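Local coordinates for peptidoglycan synthetase penicillin-binding protein 3 (PDB 4YE5) that probably binds penicillin and cross-links peptidoglycan, as transpeptidases of the penicillin-binding protein family do, at residues A[407-419]-A[507-520]. Sequence-based numbering, arbitrary orientation.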
loop_
_atom_site.group_PDB
_atom_site.type_symbol
_atom_site.label_atom_id
_atom_site.label_comp_id
_atom_site.label_asym_id
_atom_site.label_seq_id
_atom_site.Cartn_x
_atom_site.Cartn_y
_atom_site.Cartn_z
ATOM N N ASN A 407 4.933 8.128 10.695
ATOM C CA ASN A 407 4.527 6.751 10.414
ATOM C C ASN A 407 5.740 5.961 9.954
ATOM O O ASN A 407 6.830 6.534 9.771
ATOM C CB ASN A 407 3.350 6.659 9.422
ATOM C CG ASN A 407 3.606 7.400 8.139
ATOM O OD1 ASN A 407 4.651 7.233 7.503
ATOM N ND2 ASN A 407 2.655 8.247 7.752
ATOM N N VAL A 408 5.575 4.655 9.785
ATOM C CA VAL A 408 6.717 3.831 9.437
ATOM C C VAL A 408 7.314 4.188 8.072
ATOM O O VAL A 408 8.533 4.066 7.877
ATOM C CB VAL A 408 6.392 2.297 9.571
ATOM C CG1 VAL A 408 5.508 1.802 8.428
ATOM C CG2 VAL A 408 7.694 1.472 9.637
HETATM N N MSE A 409 6.484 4.657 7.132
HETATM C CA MSE A 409 6.983 4.999 5.797
HETATM C C MSE A 409 7.875 6.247 5.854
HETATM O O MSE A 409 8.915 6.333 5.190
HETATM C CB MSE A 409 5.832 5.237 4.800
HETATM C CG MSE A 409 4.950 4.019 4.530
HETATM SE SE MSE A 409 3.517 3.830 5.844
HETATM C CE MSE A 409 2.302 5.263 5.270
ATOM N N GLN A 410 7.441 7.238 6.623
ATOM C CA GLN A 410 8.215 8.467 6.782
ATOM C C GLN A 410 9.546 8.197 7.494
ATOM O O GLN A 410 10.592 8.712 7.102
ATOM C CB GLN A 410 7.419 9.474 7.604
ATOM C CG GLN A 410 6.216 10.052 6.870
ATOM C CD GLN A 410 5.384 10.914 7.790
ATOM O OE1 GLN A 410 5.205 10.568 8.960
ATOM N NE2 GLN A 410 4.885 12.049 7.281
ATOM N N LEU A 411 9.505 7.387 8.543
ATOM C CA LEU A 411 10.725 7.067 9.277
ATOM C C LEU A 411 11.713 6.340 8.356
ATOM O O LEU A 411 12.905 6.625 8.331
ATOM C CB LEU A 411 10.382 6.176 10.476
ATOM C CG LEU A 411 11.566 5.840 11.384
ATOM C CD1 LEU A 411 12.227 7.118 11.816
ATOM C CD2 LEU A 411 11.087 5.032 12.591
ATOM N N THR A 412 11.183 5.411 7.572
ATOM C CA THR A 412 11.987 4.578 6.715
ATOM C C THR A 412 12.590 5.421 5.587
ATOM O O THR A 412 13.754 5.257 5.250
ATOM C CB THR A 412 11.152 3.415 6.156
ATOM O OG1 THR A 412 10.779 2.552 7.240
ATOM C CG2 THR A 412 11.946 2.600 5.143
ATOM N N ASN A 413 11.799 6.330 5.017
ATOM C CA ASN A 413 12.317 7.220 3.993
ATOM C C ASN A 413 13.404 8.165 4.530
ATOM O O ASN A 413 14.376 8.446 3.835
ATOM C CB ASN A 413 11.208 8.040 3.319
ATOM C CG ASN A 413 11.516 8.325 1.852
ATOM O OD1 ASN A 413 12.226 7.548 1.200
ATOM N ND2 ASN A 413 10.985 9.431 1.323
ATOM N N ALA A 414 13.235 8.649 5.753
ATOM C CA ALA A 414 14.240 9.539 6.362
ATOM C C ALA A 414 15.566 8.800 6.545
ATOM O O ALA A 414 16.636 9.314 6.233
ATOM C CB ALA A 414 13.734 10.075 7.715
ATOM N N ILE A 415 15.497 7.578 7.056
ATOM C CA ILE A 415 16.697 6.756 7.169
ATOM C C ILE A 415 17.318 6.424 5.805
ATOM O O ILE A 415 18.548 6.360 5.666
ATOM C CB ILE A 415 16.397 5.471 7.960
ATOM C CG1 ILE A 415 16.071 5.841 9.417
ATOM C CG2 ILE A 415 17.569 4.479 7.876
ATOM C CD1 ILE A 415 17.233 6.549 10.151
ATOM N N SER A 416 16.479 6.231 4.792
ATOM C CA SER A 416 16.985 5.944 3.451
ATOM C C SER A 416 17.900 7.066 2.964
ATOM O O SER A 416 18.831 6.828 2.183
ATOM C CB SER A 416 15.838 5.773 2.448
ATOM O OG SER A 416 15.452 7.033 1.932
ATOM N N VAL A 417 17.646 8.286 3.430
ATOM C CA VAL A 417 18.467 9.440 3.009
ATOM C C VAL A 417 19.943 9.195 3.331
ATOM O O VAL A 417 20.829 9.498 2.519
ATOM C CB VAL A 417 18.033 10.761 3.704
ATOM C CG1 VAL A 417 19.073 11.866 3.480
ATOM C CG2 VAL A 417 16.680 11.192 3.212
ATOM N N ILE A 418 20.208 8.648 4.516
ATOM C CA ILE A 418 21.584 8.325 4.909
ATOM C C ILE A 418 22.174 7.186 4.060
ATOM O O ILE A 418 23.381 7.129 3.802
ATOM C CB ILE A 418 21.665 7.889 6.406
ATOM C CG1 ILE A 418 20.928 8.878 7.322
ATOM C CG2 ILE A 418 23.095 7.678 6.836
ATOM C CD1 ILE A 418 21.336 10.335 7.146
ATOM N N ALA A 419 21.325 6.246 3.686
ATOM C CA ALA A 419 21.742 5.104 2.854
ATOM C C ALA A 419 21.989 5.489 1.411
ATOM O O ALA A 419 22.762 4.827 0.697
ATOM C CB ALA A 419 20.647 3.996 2.918
ATOM N N SER A 507 15.582 0.582 12.873
ATOM C CA SER A 507 15.676 0.741 11.445
ATOM C C SER A 507 17.113 0.454 11.025
ATOM O O SER A 507 18.065 1.011 11.580
ATOM C CB SER A 507 15.223 2.141 11.032
ATOM O OG SER A 507 15.184 2.252 9.618
ATOM N N THR A 508 17.247 -0.423 10.037
ATOM C CA THR A 508 18.529 -0.941 9.625
ATOM C C THR A 508 18.786 -0.706 8.135
ATOM O O THR A 508 17.900 -0.922 7.296
ATOM C CB THR A 508 18.579 -2.469 9.837
ATOM O OG1 THR A 508 18.330 -2.760 11.220
ATOM C CG2 THR A 508 19.970 -2.988 9.457
ATOM N N ILE A 509 20.004 -0.285 7.820
ATOM C CA ILE A 509 20.468 -0.168 6.437
ATOM C C ILE A 509 21.399 -1.342 6.214
ATOM O O ILE A 509 22.309 -1.560 7.005
ATOM C CB ILE A 509 21.285 1.128 6.236
ATOM C CG1 ILE A 509 20.391 2.352 6.466
ATOM C CG2 ILE A 509 21.916 1.137 4.854
ATOM C CD1 ILE A 509 21.174 3.672 6.741
ATOM N N ILE A 510 21.176 -2.112 5.155
ATOM C CA ILE A 510 21.965 -3.321 4.967
ATOM C C ILE A 510 22.209 -3.615 3.466
ATOM O O ILE A 510 21.338 -3.362 2.637
ATOM C CB ILE A 510 21.263 -4.514 5.683
ATOM C CG1 ILE A 510 22.178 -5.744 5.732
ATOM C CG2 ILE A 510 19.922 -4.865 5.003
ATOM C CD1 ILE A 510 21.548 -6.938 6.430
ATOM N N PRO A 511 23.433 -4.051 3.096
ATOM C CA PRO A 511 24.644 -4.024 3.938
ATOM C C PRO A 511 25.199 -2.608 4.037
ATOM O O PRO A 511 25.064 -1.843 3.073
ATOM C CB PRO A 511 25.628 -4.938 3.205
ATOM C CG PRO A 511 25.116 -5.043 1.759
ATOM C CD PRO A 511 23.647 -4.692 1.782
ATOM N N ALA A 512 25.809 -2.265 5.172
ATOM C CA ALA A 512 26.310 -0.904 5.384
ATOM C C ALA A 512 27.323 -0.450 4.325
ATOM O O ALA A 512 27.406 0.737 4.005
ATOM C CB ALA A 512 26.924 -0.761 6.790
ATOM N N ASP A 513 28.093 -1.386 3.783
ATOM C CA ASP A 513 29.183 -0.995 2.885
ATOM C C ASP A 513 28.760 -0.885 1.409
ATOM O O ASP A 513 29.549 -0.495 0.565
ATOM C CB ASP A 513 30.410 -1.894 3.071
ATOM C CG ASP A 513 30.080 -3.378 3.010
ATOM O OD1 ASP A 513 29.014 -3.804 3.510
ATOM O OD2 ASP A 513 30.912 -4.132 2.472
ATOM N N ASN A 514 27.499 -1.197 1.121
ATOM C CA ASN A 514 26.927 -1.051 -0.224
ATOM C C ASN A 514 25.429 -1.148 -0.078
ATOM O O ASN A 514 24.846 -2.161 -0.447
ATOM C CB ASN A 514 27.438 -2.169 -1.163
ATOM C CG ASN A 514 26.964 -1.999 -2.617
ATOM O OD1 ASN A 514 26.411 -0.961 -2.990
ATOM N ND2 ASN A 514 27.180 -3.030 -3.439
ATOM N N PRO A 515 24.807 -0.114 0.518
ATOM C CA PRO A 515 23.430 -0.232 1.023
ATOM C C PRO A 515 22.454 -0.695 -0.046
ATOM O O PRO A 515 22.442 -0.176 -1.151
ATOM C CB PRO A 515 23.105 1.200 1.460
ATOM C CG PRO A 515 24.436 1.724 1.931
ATOM C CD PRO A 515 25.389 1.203 0.842
ATOM N N ARG A 516 21.629 -1.666 0.301
ATOM C CA ARG A 516 20.674 -2.218 -0.647
ATOM C C ARG A 516 19.242 -2.036 -0.149
ATOM O O ARG A 516 18.349 -1.662 -0.912
ATOM C CB ARG A 516 20.978 -3.700 -0.830
ATOM C CG ARG A 516 19.996 -4.432 -1.700
ATOM C CD ARG A 516 20.296 -4.257 -3.162
ATOM N NE ARG A 516 19.512 -5.188 -3.967
ATOM C CZ ARG A 516 20.001 -6.274 -4.550
ATOM N NH1 ARG A 516 21.295 -6.574 -4.442
ATOM N NH2 ARG A 516 19.198 -7.045 -5.266
ATOM N N PHE A 517 19.023 -2.304 1.137
ATOM C CA PHE A 517 17.693 -2.169 1.725
ATOM C C PHE A 517 17.692 -1.350 2.986
ATOM O O PHE A 517 18.681 -1.305 3.711
ATOM C CB PHE A 517 17.109 -3.542 2.085
ATOM C CG PHE A 517 17.029 -4.491 0.922
ATOM C CD1 PHE A 517 16.091 -4.297 -0.096
ATOM C CD2 PHE A 517 17.879 -5.572 0.846
ATOM C CE1 PHE A 517 16.025 -5.185 -1.198
ATOM C CE2 PHE A 517 17.832 -6.465 -0.247
ATOM C CZ PHE A 517 16.906 -6.268 -1.265
ATOM N N VAL A 518 16.541 -0.752 3.267
ATOM C CA VAL A 518 16.237 -0.294 4.607
ATOM C C VAL A 518 15.055 -1.096 5.126
ATOM O O VAL A 518 14.067 -1.338 4.407
ATOM C CB VAL A 518 15.884 1.204 4.640
ATOM C CG1 VAL A 518 15.560 1.643 6.088
ATOM C CG2 VAL A 518 17.057 2.010 4.075
ATOM N N ILE A 519 15.179 -1.527 6.366
ATOM C CA ILE A 519 14.204 -2.399 6.988
ATOM C C ILE A 519 13.874 -1.759 8.299
ATOM O O ILE A 519 14.755 -1.550 9.132
ATOM C CB ILE A 519 14.825 -3.768 7.331
ATOM C CG1 ILE A 519 15.393 -4.452 6.071
ATOM C CG2 ILE A 519 13.777 -4.684 7.985
ATOM C CD1 ILE A 519 16.417 -5.541 6.434
ATOM N N THR A 520 12.606 -1.459 8.503
ATOM C CA THR A 520 12.212 -0.852 9.756
ATOM C C THR A 520 11.155 -1.713 10.426
ATOM O O THR A 520 10.239 -2.196 9.767
ATOM C CB THR A 520 11.647 0.557 9.520
ATOM O OG1 THR A 520 12.637 1.366 8.869
ATOM C CG2 THR A 520 11.263 1.212 10.853
#
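Thr412 on helix 408-419 meets Thr520 on strand 517-520 hydroxyl to hydroxyl. Thr412 OG1 and Thr520 OG1 lie 2.7 Å apart, and the two side chains pass each other in opposite directions. Thr412 OG1 also donates to Val408 O one turn back. That oxygen takes Thr412 N as well, from the opposite face of its carbonyl plane. Thr520 OG1 lies 2.8 Å from Ser507 OG on the neighbouring strand, and either may donate. The result is a buried row of three hydroxyls. Beside it, Val408 CG2 rests 3.8 Å from Thr520 CG2.

Further along the helix the packing is mainly apolar. Ile415 sets CG2 trans to its own nitrogen (CG1 at chi1 -67°), which brings this methyl down between the side chains of Ile509 and Val518. Ile415 CG2 lies 3.8 Å from Ile509 CG1 and 3.9 Å from Val518 CG1, and it rests against Ser507 OG as well. Ala419 CB closes on Ile509 CG2 at 3.7 Å.

Both strands belong to the central five-stranded antiparallel sheet of the transpeptidase domain, and the helix packs on one face of it. This is the sheet-and-helix core of the penicillin-binding protein and beta-lactamase fold. Helix 535-549 covers the other face, where Phe517 and Ile519 point. Helix 408-419 runs at 143° to strand 517-520.

The hairpin end is looser. There Pro515 is the one residue of the connection that touches the helix; Pro515 CB lies 3.7 Å from Ala419 O. The type I turn from Pro511 to Asn514 does not touch the helix, and Asn514 is exposed. A classic beta bulge, Arg516 and Phe517 against Ile510, leads the chain back into the sheet.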